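Local coordinates for aspartate aminotransferase, cytoplasmic (Schizosaccharomyces pombe 972h-, PDB 6JPK), which catalyses the pyridoxal phosphate-dependent exchange of an amino group between L-aspartate and 2-oxoglutarate, giving oxaloacetate and L-glutamate, at residues A111-L114 / A115-I119; P136-P139 / V140-T143; D196-R199 / E200-L203; Q251-A254 / K255-G258. The protein carries 1 engineered substitution. One frame throughout, in Å; residues are numbered along the deposited sequence.

All four contacts are local and lie, in chain order, on connections of the mixed eight-stranded sheet at the core of this aminotransferase: interaction 1 on helix 107-127, between strands 100-106 and 131-135, interaction 2 after strand 131-135, interaction 3 after strand 182-186, and interaction 4 at the end of strand 247-252 and in the loop after it. Interaction 1 touches interaction 2 through Asn-112 and His-141, and interaction 4 through Ala-111 and Gln-251, with centres about 14 and 19 Å away. Interactions 1, 2 and 4 all meet the second subunit; with Trp-138 and Lys-255, active-site residues by similarity, they probably frame the active site beside the interface. Interaction 3 touches none of them, its centre at least 22 Å from theirs.

Interaction 1 (A111-L114 / A115-I119); sequences ANFL and AASFI
Phe-113 spreads one face of its ring beneath the hydroxyl of Ser-117, one helical turn further on. OG stands 3.5 Å above the ring plane, displaced toward the rim, with Phe-113 CE1 as the ring atom nearest to Ser-117 OG. The ring reaches this place because its CG is anti to the backbone N (chi1 178°), beside the carbonyl carbon, which sends the ring outward from the helix, its face beside the serine hydroxyl. The same hydroxyl turns back onto the backbone: Ser-117 OG donates to Phe-113 O at 2.8 Å, while Ser-117 N donates to that oxygen at 2.9 Å. The two donors approach from opposite faces of the carbonyl plane, OG well above it and N tilted less, so one acceptor is gripped twice by one residue and the rotation of the hydroxyl is fixed over the ring. An alanine in place of Phe-113 is likely to leave OG without its aromatic floor and to open a gap beside Leu-144 and Leu-148. Regular helical bonds lie on either side, such as Ala-116 N to Asn-112 O at 2.9 Å. Asn-112 ND2 binds Gly-108 O and Asp-219 OD2. Within helix 107-127, Ala-111 and Ala-115 pack on Cys-250 of strand 247-252, Ala-116 meets helix 140-147, Leu-114 and Phe-118 lie against helix 274-289, and the Phe-118 ring also meets Phe-6 of the second subunit.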
loop_
_atom_site.group_PDB
_atom_site.type_symbol
_atom_site.label_atom_id
_atom_site.label_comp_id
_atom_site.label_asym_id
_atom_site.label_seq_id
_atom_site.Cartn_x
_atom_site.Cartn_y
_atom_site.Cartn_z
ATOM N N ALA A 111 -6.109 4.010 -4.700
ATOM C CA ALA A 111 -7.376 4.738 -4.649
ATOM C C ALA A 111 -8.455 4.017 -5.456
ATOM O O ALA A 111 -9.598 3.878 -5.000
ATOM C CB ALA A 111 -7.194 6.170 -5.154
ATOM N N ASN A 112 -8.107 3.550 -6.655
ATOM C CA ASN A 112 -9.058 2.787 -7.459
ATOM C C ASN A 112 -9.477 1.508 -6.738
ATOM O O ASN A 112 -10.648 1.107 -6.791
ATOM C CB ASN A 112 -8.448 2.463 -8.835
ATOM C CG ASN A 112 -8.580 3.625 -9.831
ATOM O OD1 ASN A 112 -9.628 3.807 -10.442
ATOM N ND2 ASN A 112 -7.514 4.411 -9.988
ATOM N N PHE A 113 -8.533 0.851 -6.053
ATOM C CA PHE A 113 -8.881 -0.365 -5.327
ATOM C C PHE A 113 -9.865 -0.058 -4.210
ATOM O O PHE A 113 -10.847 -0.789 -4.011
ATOM C CB PHE A 113 -7.620 -1.035 -4.774
ATOM C CG PHE A 113 -7.906 -2.271 -3.966
ATOM C CD1 PHE A 113 -8.006 -2.205 -2.584
ATOM C CD2 PHE A 113 -8.107 -3.491 -4.590
ATOM C CE1 PHE A 113 -8.292 -3.338 -1.831
ATOM C CE2 PHE A 113 -8.385 -4.629 -3.852
ATOM C CZ PHE A 113 -8.477 -4.558 -2.470
ATOM N N LEU A 114 -9.638 1.045 -3.492
ATOM C CA LEU A 114 -10.560 1.450 -2.433
ATOM C C LEU A 114 -11.953 1.714 -2.984
ATOM O O LEU A 114 -12.952 1.222 -2.444
ATOM C CB LEU A 114 -10.048 2.710 -1.735
ATOM C CG LEU A 114 -9.334 2.616 -0.394
ATOM C CD1 LEU A 114 -9.012 4.031 0.089
ATOM C CD2 LEU A 114 -10.204 1.877 0.620
ATOM N N ALA A 115 -12.043 2.539 -4.028
ATOM C CA ALA A 115 -13.349 2.888 -4.565
ATOM C C ALA A 115 -14.073 1.651 -5.065
ATOM O O ALA A 115 -15.268 1.471 -4.802
ATOM C CB ALA A 115 -13.198 3.919 -5.683
ATOM N N ALA A 116 -13.354 0.769 -5.766
ATOM C CA ALA A 116 -13.986 -0.413 -6.341
ATOM C C ALA A 116 -14.432 -1.386 -5.257
ATOM O O ALA A 116 -15.526 -1.949 -5.349
ATOM C CB ALA A 116 -13.034 -1.101 -7.317
ATOM N N SER A 117 -13.597 -1.603 -4.230
ATOM C CA SER A 117 -14.009 -2.450 -3.110
ATOM C C SER A 117 -15.268 -1.906 -2.454
ATOM O O SER A 117 -16.238 -2.642 -2.235
ATOM C CB SER A 117 -12.898 -2.564 -2.066
ATOM O OG SER A 117 -11.714 -3.086 -2.626
ATOM N N PHE A 118 -15.275 -0.609 -2.142
ATOM C CA PHE A 118 -16.464 -0.018 -1.543
ATOM C C PHE A 118 -17.678 -0.163 -2.462
ATOM O O PHE A 118 -18.759 -0.582 -2.028
ATOM C CB PHE A 118 -16.235 1.460 -1.212
ATOM C CG PHE A 118 -17.473 2.123 -0.695
ATOM C CD1 PHE A 118 -17.836 1.984 0.628
ATOM C CD2 PHE A 118 -18.319 2.808 -1.552
ATOM C CE1 PHE A 118 -19.004 2.555 1.109
ATOM C CE2 PHE A 118 -19.475 3.371 -1.089
ATOM C CZ PHE A 118 -19.826 3.241 0.257
ATOM N N ILE A 119 -17.522 0.196 -3.736
ATOM C CA ILE A 119 -18.664 0.183 -4.651
ATOM C C ILE A 119 -19.179 -1.241 -4.862
ATOM O O ILE A 119 -20.391 -1.464 -4.964
ATOM C CB ILE A 119 -18.289 0.873 -5.977
ATOM C CG1 ILE A 119 -18.139 2.388 -5.744
ATOM C CG2 ILE A 119 -19.351 0.617 -7.050
ATOM C CD1 ILE A 119 -17.370 3.126 -6.852
#

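Interaction 2 (P136-P139 / V140-T143); sequences PTWP and VHRT
Trp-138 and His-141 meet as an offset edge-to-face aromatic pair, the indole edge directed at the imidazole face. The centroid of the six-membered indole ring is 5.3 Å from that of the imidazole, the planes stand at 77°, and the closest carbons are Trp-138 CE3 and His-141 CD2 at 3.5 Å. A CH-pi contact adds to this: Val-140 CB lies over one indole face, 3.7 Å from the centroid of the six-membered ring and only 11° off its normal, with both methyls also close to the ring. The tryptophan is carried there by a CG anti to its backbone N (chi1 -175°), which lays the indole alongside the valine, both side chains pointing the same way.

Hydrogen bonds hold the imidazole from elsewhere. Thr-137 OG1 and His-141 ND1 are bonded at 3.1 Å, the two side chains crossing at about a right angle, and either atom could be the donor. His-141 NE2 is bonded to Asp-219 OD2, and Thr-137 OG1 also to His-186 NE2. In the backbone, His-141 N donates to Trp-138 O at 2.9 Å and Arg-142 N to Pro-139 O at 3.2 Å; both bonds span three residues and open helix 140-147 at its first turn.

Further along, Arg-142 forms a salt bridge with Glu-146, and Thr-143 bonds Asn-290 of the second subunit. With both its ring nitrogens bonded, the histidine is kept from turning and offers a steady face to Trp-138, a residue that by similarity contributes to the L-aspartate binding site.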
loop_
_atom_site.group_PDB
_atom_site.type_symbol
_atom_site.label_atom_id
_atom_site.label_comp_id
_atom_site.label_asym_id
_atom_site.label_seq_id
_atom_site.Cartn_x
_atom_site.Cartn_y
_atom_site.Cartn_z
ATOM N N PRO A 136 -9.707 1.929 -25.800
ATOM C CA PRO A 136 -8.871 1.282 -24.779
ATOM C C PRO A 136 -8.747 2.058 -23.470
ATOM O O PRO A 136 -9.154 3.225 -23.394
ATOM C CB PRO A 136 -7.496 1.221 -25.460
ATOM C CG PRO A 136 -7.462 2.517 -26.245
ATOM C CD PRO A 136 -8.885 2.691 -26.761
ATOM N N THR A 137 -8.169 1.428 -22.449
ATOM C CA THR A 137 -7.851 2.132 -21.214
ATOM C C THR A 137 -6.625 1.483 -20.590
ATOM O O THR A 137 -6.103 0.480 -21.089
ATOM C CB THR A 137 -9.029 2.123 -20.227
ATOM O OG1 THR A 137 -8.759 3.036 -19.153
ATOM C CG2 THR A 137 -9.250 0.720 -19.648
ATOM N N TRP A 138 -6.181 2.052 -19.480
ATOM C CA TRP A 138 -5.173 1.429 -18.635
ATOM C C TRP A 138 -5.611 0.008 -18.270
ATOM O O TRP A 138 -6.687 -0.165 -17.677
ATOM C CB TRP A 138 -4.982 2.278 -17.381
ATOM C CG TRP A 138 -3.901 1.815 -16.481
ATOM C CD1 TRP A 138 -2.685 1.308 -16.843
ATOM C CD2 TRP A 138 -3.933 1.809 -15.052
ATOM N NE1 TRP A 138 -1.955 0.989 -15.720
ATOM C CE2 TRP A 138 -2.701 1.288 -14.608
ATOM C CE3 TRP A 138 -4.885 2.199 -14.101
ATOM C CZ2 TRP A 138 -2.394 1.146 -13.252
ATOM C CZ3 TRP A 138 -4.577 2.059 -12.756
ATOM C CH2 TRP A 138 -3.344 1.535 -12.347
ATOM N N PRO A 139 -4.835 -1.025 -18.629
ATOM C CA PRO A 139 -5.340 -2.411 -18.511
ATOM C C PRO A 139 -5.682 -2.839 -17.091
ATOM O O PRO A 139 -6.521 -3.733 -16.911
ATOM C CB PRO A 139 -4.193 -3.258 -19.086
ATOM C CG PRO A 139 -3.407 -2.295 -19.960
ATOM C CD PRO A 139 -3.495 -0.969 -19.244
ATOM N N VAL A 140 -5.079 -2.222 -16.075
ATOM C CA VAL A 140 -5.439 -2.553 -14.702
ATOM C C VAL A 140 -6.871 -2.139 -14.372
ATOM O O VAL A 140 -7.463 -2.683 -13.438
ATOM C CB VAL A 140 -4.411 -1.923 -13.739
ATOM C CG1 VAL A 140 -4.818 -2.112 -12.299
ATOM C CG2 VAL A 140 -3.043 -2.564 -13.971
ATOM N N HIS A 141 -7.461 -1.196 -15.111
ATOM C CA HIS A 141 -8.854 -0.849 -14.834
ATOM C C HIS A 141 -9.755 -2.071 -14.954
ATOM O O HIS A 141 -10.686 -2.241 -14.160
ATOM C CB HIS A 141 -9.340 0.258 -15.770
ATOM C CG HIS A 141 -8.946 1.637 -15.334
ATOM N ND1 HIS A 141 -9.124 2.750 -16.130
ATOM C CD2 HIS A 141 -8.386 2.082 -14.184
ATOM C CE1 HIS A 141 -8.680 3.819 -15.492
ATOM N NE2 HIS A 141 -8.230 3.440 -14.309
ATOM N N ARG A 142 -9.485 -2.945 -15.924
ATOM C CA ARG A 142 -10.337 -4.117 -16.088
ATOM C C ARG A 142 -10.065 -5.158 -15.009
ATOM O O ARG A 142 -10.990 -5.604 -14.330
ATOM C CB ARG A 142 -10.154 -4.742 -17.472
ATOM C CG ARG A 142 -10.835 -6.107 -17.568
ATOM C CD ARG A 142 -10.716 -6.746 -18.958
ATOM N NE ARG A 142 -11.465 -5.991 -19.965
ATOM C CZ ARG A 142 -12.750 -6.171 -20.256
ATOM N NH1 ARG A 142 -13.485 -7.091 -19.622
ATOM N NH2 ARG A 142 -13.307 -5.425 -21.200
ATOM N N THR A 143 -8.799 -5.561 -14.840
ATOM C CA THR A 143 -8.499 -6.662 -13.927
ATOM C C THR A 143 -8.760 -6.280 -12.477
ATOM O O THR A 143 -9.201 -7.120 -11.693
ATOM C CB THR A 143 -7.043 -7.135 -14.097
ATOM O OG1 THR A 143 -6.145 -6.031 -13.935
ATOM C CG2 THR A 143 -6.836 -7.731 -15.474
#

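Interaction 3 (D196-R199 / E200-L203); sequences DPTR and EQWL
Two hydrogen bonds run in opposite senses between Thr-198 and Gln-201, making a capping box at the start of helix 199-211. Gln-201 N donates to Thr-198 OG1 at 3.0 Å, and Thr-198 N donates back to Gln-201 OE1 at 2.9 Å. The threonine can serve as N-cap because its OG1 sits between the backbone N and the carbonyl carbon (chi1 65°), facing the amide of the first turn. The glutamine oxygen does double duty: water 1 donates to Gln-201 OE1 at 2.8 Å and to Asp-196 O at 2.7 Å, tying the entering loop to the cap.

Pro-197 supplies the apolar part. Its ring lies over one face of the Trp-202 indole, with Pro-197 CB 3.9 Å from the centroid of the five-membered ring, a CH-pi contact, and Pro-197 CG 3.7 Å from Trp-202 CE2. Trp-202 N bonds Thr-198 O at 2.8 Å and begins the regular helical pattern. Around this helix start, Pro-197 and Gln-201 pack on Phe-165 of strand 164-165, Arg-199 makes a cation-pi contact with Trp-235, and Trp-202 and Leu-203 rest on helix 235-241.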
loop_
_atom_site.group_PDB
_atom_site.type_symbol
_atom_site.label_atom_id
_atom_site.label_comp_id
_atom_site.label_asym_id
_atom_site.label_seq_id
_atom_site.Cartn_x
_atom_site.Cartn_y
_atom_site.Cartn_z
ATOM N N ASP A 196 -8.818 13.642 -25.386
ATOM C CA ASP A 196 -9.872 13.994 -24.442
ATOM C C ASP A 196 -11.103 14.543 -25.155
ATOM O O ASP A 196 -10.995 15.144 -26.230
ATOM C CB ASP A 196 -9.391 15.054 -23.443
ATOM C CG ASP A 196 -8.227 14.580 -22.609
ATOM O OD1 ASP A 196 -7.992 13.350 -22.586
ATOM O OD2 ASP A 196 -7.551 15.430 -21.977
ATOM N N PRO A 197 -12.290 14.378 -24.569
ATOM C CA PRO A 197 -13.468 15.068 -25.105
ATOM C C PRO A 197 -13.281 16.570 -24.990
ATOM O O PRO A 197 -12.643 17.059 -24.056
ATOM C CB PRO A 197 -14.620 14.589 -24.200
ATOM C CG PRO A 197 -14.085 13.379 -23.468
ATOM C CD PRO A 197 -12.596 13.575 -23.373
ATOM N N THR A 198 -13.852 17.306 -25.944
ATOM C CA THR A 198 -13.979 18.751 -25.772
ATOM C C THR A 198 -14.947 19.066 -24.635
ATOM O O THR A 198 -15.744 18.220 -24.209
ATOM C CB THR A 198 -14.510 19.418 -27.038
ATOM O OG1 THR A 198 -15.847 18.972 -27.277
ATOM C CG2 THR A 198 -13.659 19.071 -28.222
ATOM N N ARG A 199 -14.922 20.328 -24.186
ATOM C CA ARG A 199 -15.876 20.749 -23.163
ATOM C C ARG A 199 -17.308 20.555 -23.638
ATOM O O ARG A 199 -18.156 20.058 -22.888
ATOM C CB ARG A 199 -15.611 22.196 -22.755
ATOM C CG ARG A 199 -14.289 22.308 -21.987
ATOM C CD ARG A 199 -14.097 23.662 -21.369
ATOM N NE ARG A 199 -12.835 23.721 -20.637
ATOM C CZ ARG A 199 -12.419 24.787 -19.963
ATOM N NH1 ARG A 199 -13.168 25.881 -19.937
ATOM N NH2 ARG A 199 -11.263 24.755 -19.315
ATOM N N GLU A 200 -17.581 20.905 -24.896
ATOM C CA GLU A 200 -18.891 20.655 -25.494
ATOM C C GLU A 200 -19.263 19.171 -25.453
ATOM O O GLU A 200 -20.397 18.811 -25.114
ATOM C CB GLU A 200 -18.898 21.178 -26.936
ATOM C CG GLU A 200 -20.165 20.887 -27.721
ATOM C CD GLU A 200 -20.006 21.159 -29.212
ATOM O OE1 GLU A 200 -19.768 22.330 -29.586
ATOM O OE2 GLU A 200 -20.108 20.198 -30.013
ATOM N N GLN A 201 -18.334 18.289 -25.833
ATOM C CA GLN A 201 -18.628 16.858 -25.779
ATOM C C GLN A 201 -18.857 16.390 -24.342
ATOM O O GLN A 201 -19.741 15.559 -24.084
ATOM C CB GLN A 201 -17.496 16.068 -26.431
ATOM C CG GLN A 201 -17.417 16.249 -27.947
ATOM C CD GLN A 201 -16.164 15.649 -28.535
ATOM O OE1 GLN A 201 -15.120 15.598 -27.875
ATOM N NE2 GLN A 201 -16.251 15.187 -29.782
ATOM N N TRP A 202 -18.069 16.918 -23.395
ATOM C CA TRP A 202 -18.239 16.564 -21.987
ATOM C C TRP A 202 -19.641 16.889 -21.490
ATOM O O TRP A 202 -20.243 16.103 -20.745
ATOM C CB TRP A 202 -17.223 17.308 -21.124
ATOM C CG TRP A 202 -15.919 16.613 -20.874
ATOM C CD1 TRP A 202 -14.673 17.101 -21.133
ATOM C CD2 TRP A 202 -15.733 15.336 -20.260
ATOM N NE1 TRP A 202 -13.717 16.197 -20.728
ATOM C CE2 TRP A 202 -14.345 15.105 -20.190
ATOM C CE3 TRP A 202 -16.608 14.363 -19.762
ATOM C CZ2 TRP A 202 -13.809 13.932 -19.657
ATOM C CZ3 TRP A 202 -16.075 13.211 -19.224
ATOM C CH2 TRP A 202 -14.684 13.002 -19.182
ATOM N N LEU A 203 -20.154 18.069 -21.844
ATOM C CA LEU A 203 -21.474 18.469 -21.364
ATOM C C LEU A 203 -22.542 17.501 -21.855
ATOM O O LEU A 203 -23.451 17.126 -21.107
ATOM C CB LEU A 203 -21.788 19.894 -21.823
ATOM C CG LEU A 203 -20.895 21.010 -21.270
ATOM C CD1 LEU A 203 -21.326 22.349 -21.864
ATOM C CD2 LEU A 203 -20.944 21.043 -19.745
HETATM O O HOH W 1 -12.404 15.309 -28.562
#

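Interaction 4 (Q251-A254 / K255-G258); sequences QSFA and KNMG. With PO4 (phosphate ion), chain C.
Asn-256 bends back from the loop onto Phe-253, its CG placed between its own backbone N and carbonyl carbon (chi1 63°). That torsion brings the chain back toward the phenylalanine, which it meets obliquely: beyond CB, Asn-256 CG comes within 4.1 Å of both Phe-253 CA and CD2. Its OD1 then lies 3.1 Å from Phe-253 CA and 3.5 Å from Phe-253 CD2, the amide and ring planes 44° apart. ND2 also passes near the ring, but its polar partner is Gln-223 O. A glycine in place of Asn-256 would probably leave Gln-223 O without this donor and open a gap beside the Phe-253 ring.

Met-257 flanks the same ring, side by side with it. Its SD is 3.9 Å from Phe-253 CD2 in an oblique Met-aromatic contact, and Met-257 N donates to Phe-253 O at 3.2 Å, closing the turn. Water 2 links Ser-252 O to Asn-256 N.

Ser-252 makes an ST turn, its OG accepting from Ala-254 N at 3.0 Å. The same OG donates to O2 of a phosphate ion, probably from the crystallisation liquor, at 2.6 Å; Ser-107, Gly-108, Thr-109 and Arg-263 of the same chain and Tyr-70 of the second subunit also bind the ion. Lys-255, by similarity the residue that carries pyridoxal phosphate, has no cofactor attached, its NZ weakly bonded to that same Tyr-70. A serine ending a strand of the large sheet, the lysine three residues on and an ion placed consistently with the cofactor phosphate fit the cofactor site of this aminotransferase family.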
loop_
_atom_site.group_PDB
_atom_site.type_symbol
_atom_site.label_atom_id
_atom_site.label_comp_id
_atom_site.label_asym_id
_atom_site.label_seq_id
_atom_site.Cartn_x
_atom_site.Cartn_y
_atom_site.Cartn_z
ATOM N N GLN A 251 -7.308 9.881 -7.227
ATOM C CA GLN A 251 -6.332 10.927 -7.508
ATOM C C GLN A 251 -4.934 10.398 -7.253
ATOM O O GLN A 251 -4.688 9.764 -6.224
ATOM C CB GLN A 251 -6.607 12.151 -6.634
ATOM C CG GLN A 251 -5.579 13.263 -6.667
ATOM C CD GLN A 251 -5.906 14.330 -5.618
ATOM O OE1 GLN A 251 -6.422 14.005 -4.546
ATOM N NE2 GLN A 251 -5.653 15.598 -5.938
ATOM N N SER A 252 -4.026 10.646 -8.190
ATOM C CA SER A 252 -2.635 10.248 -8.060
ATOM C C SER A 252 -1.738 11.475 -8.142
ATOM O O SER A 252 -1.979 12.376 -8.955
ATOM C CB SER A 252 -2.236 9.244 -9.164
ATOM O OG SER A 252 -0.842 9.004 -9.165
ATOM N N PHE A 253 -0.696 11.497 -7.312
ATOM C CA PHE A 253 0.361 12.491 -7.423
ATOM C C PHE A 253 1.632 11.895 -8.014
ATOM O O PHE A 253 2.691 12.531 -7.960
ATOM C CB PHE A 253 0.649 13.130 -6.058
ATOM C CG PHE A 253 -0.490 13.964 -5.544
ATOM C CD1 PHE A 253 -1.521 13.383 -4.820
ATOM C CD2 PHE A 253 -0.544 15.319 -5.808
ATOM C CE1 PHE A 253 -2.584 14.143 -4.351
ATOM C CE2 PHE A 253 -1.601 16.079 -5.348
ATOM C CZ PHE A 253 -2.624 15.489 -4.622
ATOM N N ALA A 254 1.536 10.688 -8.581
ATOM C CA ALA A 254 2.711 10.005 -9.110
ATOM C C ALA A 254 3.386 10.830 -10.199
ATOM O O ALA A 254 4.609 11.004 -10.193
ATOM C CB ALA A 254 2.312 8.627 -9.648
ATOM N N LYS A 255 2.605 11.327 -11.161
ATOM C CA LYS A 255 3.187 12.078 -12.267
ATOM C C LYS A 255 3.264 13.583 -11.990
ATOM O O LYS A 255 4.280 14.209 -12.303
ATOM C CB LYS A 255 2.395 11.817 -13.554
ATOM C CG LYS A 255 1.969 10.333 -13.761
ATOM C CD LYS A 255 2.951 9.536 -14.574
ATOM C CE LYS A 255 2.336 8.242 -15.149
ATOM N NZ LYS A 255 2.050 7.143 -14.166
ATOM N N ASN A 256 2.221 14.202 -11.412
ATOM C CA ASN A 256 2.286 15.661 -11.303
ATOM C C ASN A 256 3.268 16.130 -10.228
ATOM O O ASN A 256 3.746 17.271 -10.296
ATOM C CB ASN A 256 0.891 16.275 -11.102
ATOM C CG ASN A 256 0.211 15.843 -9.822
ATOM O OD1 ASN A 256 0.778 15.131 -8.995
ATOM N ND2 ASN A 256 -1.032 16.302 -9.645
ATOM N N MET A 257 3.631 15.278 -9.275
ATOM C CA MET A 257 4.721 15.610 -8.363
ATOM C C MET A 257 5.920 14.684 -8.526
ATOM O O MET A 257 6.890 14.795 -7.757
ATOM C CB MET A 257 4.238 15.599 -6.916
ATOM C CG MET A 257 3.283 16.735 -6.587
ATOM S SD MET A 257 2.917 16.747 -4.828
ATOM C CE MET A 257 1.857 18.222 -4.728
ATOM N N GLY A 258 5.888 13.788 -9.511
ATOM C CA GLY A 258 7.004 12.880 -9.718
ATOM C C GLY A 258 7.252 11.955 -8.549
ATOM O O GLY A 258 8.385 11.516 -8.345
HETATM P P PO4 C . -0.311 5.117 -9.726
HETATM O O1 PO4 C . -0.842 3.884 -9.022
HETATM O O2 PO4 C . -0.657 6.379 -8.969
HETATM O O3 PO4 C . 1.191 4.966 -9.846
HETATM O O4 PO4 C . -0.886 5.260 -11.114
HETATM O O HOH W 2 -0.245 12.984 -11.127
HETATM O O HOH W 3 -0.230 9.785 -11.707
#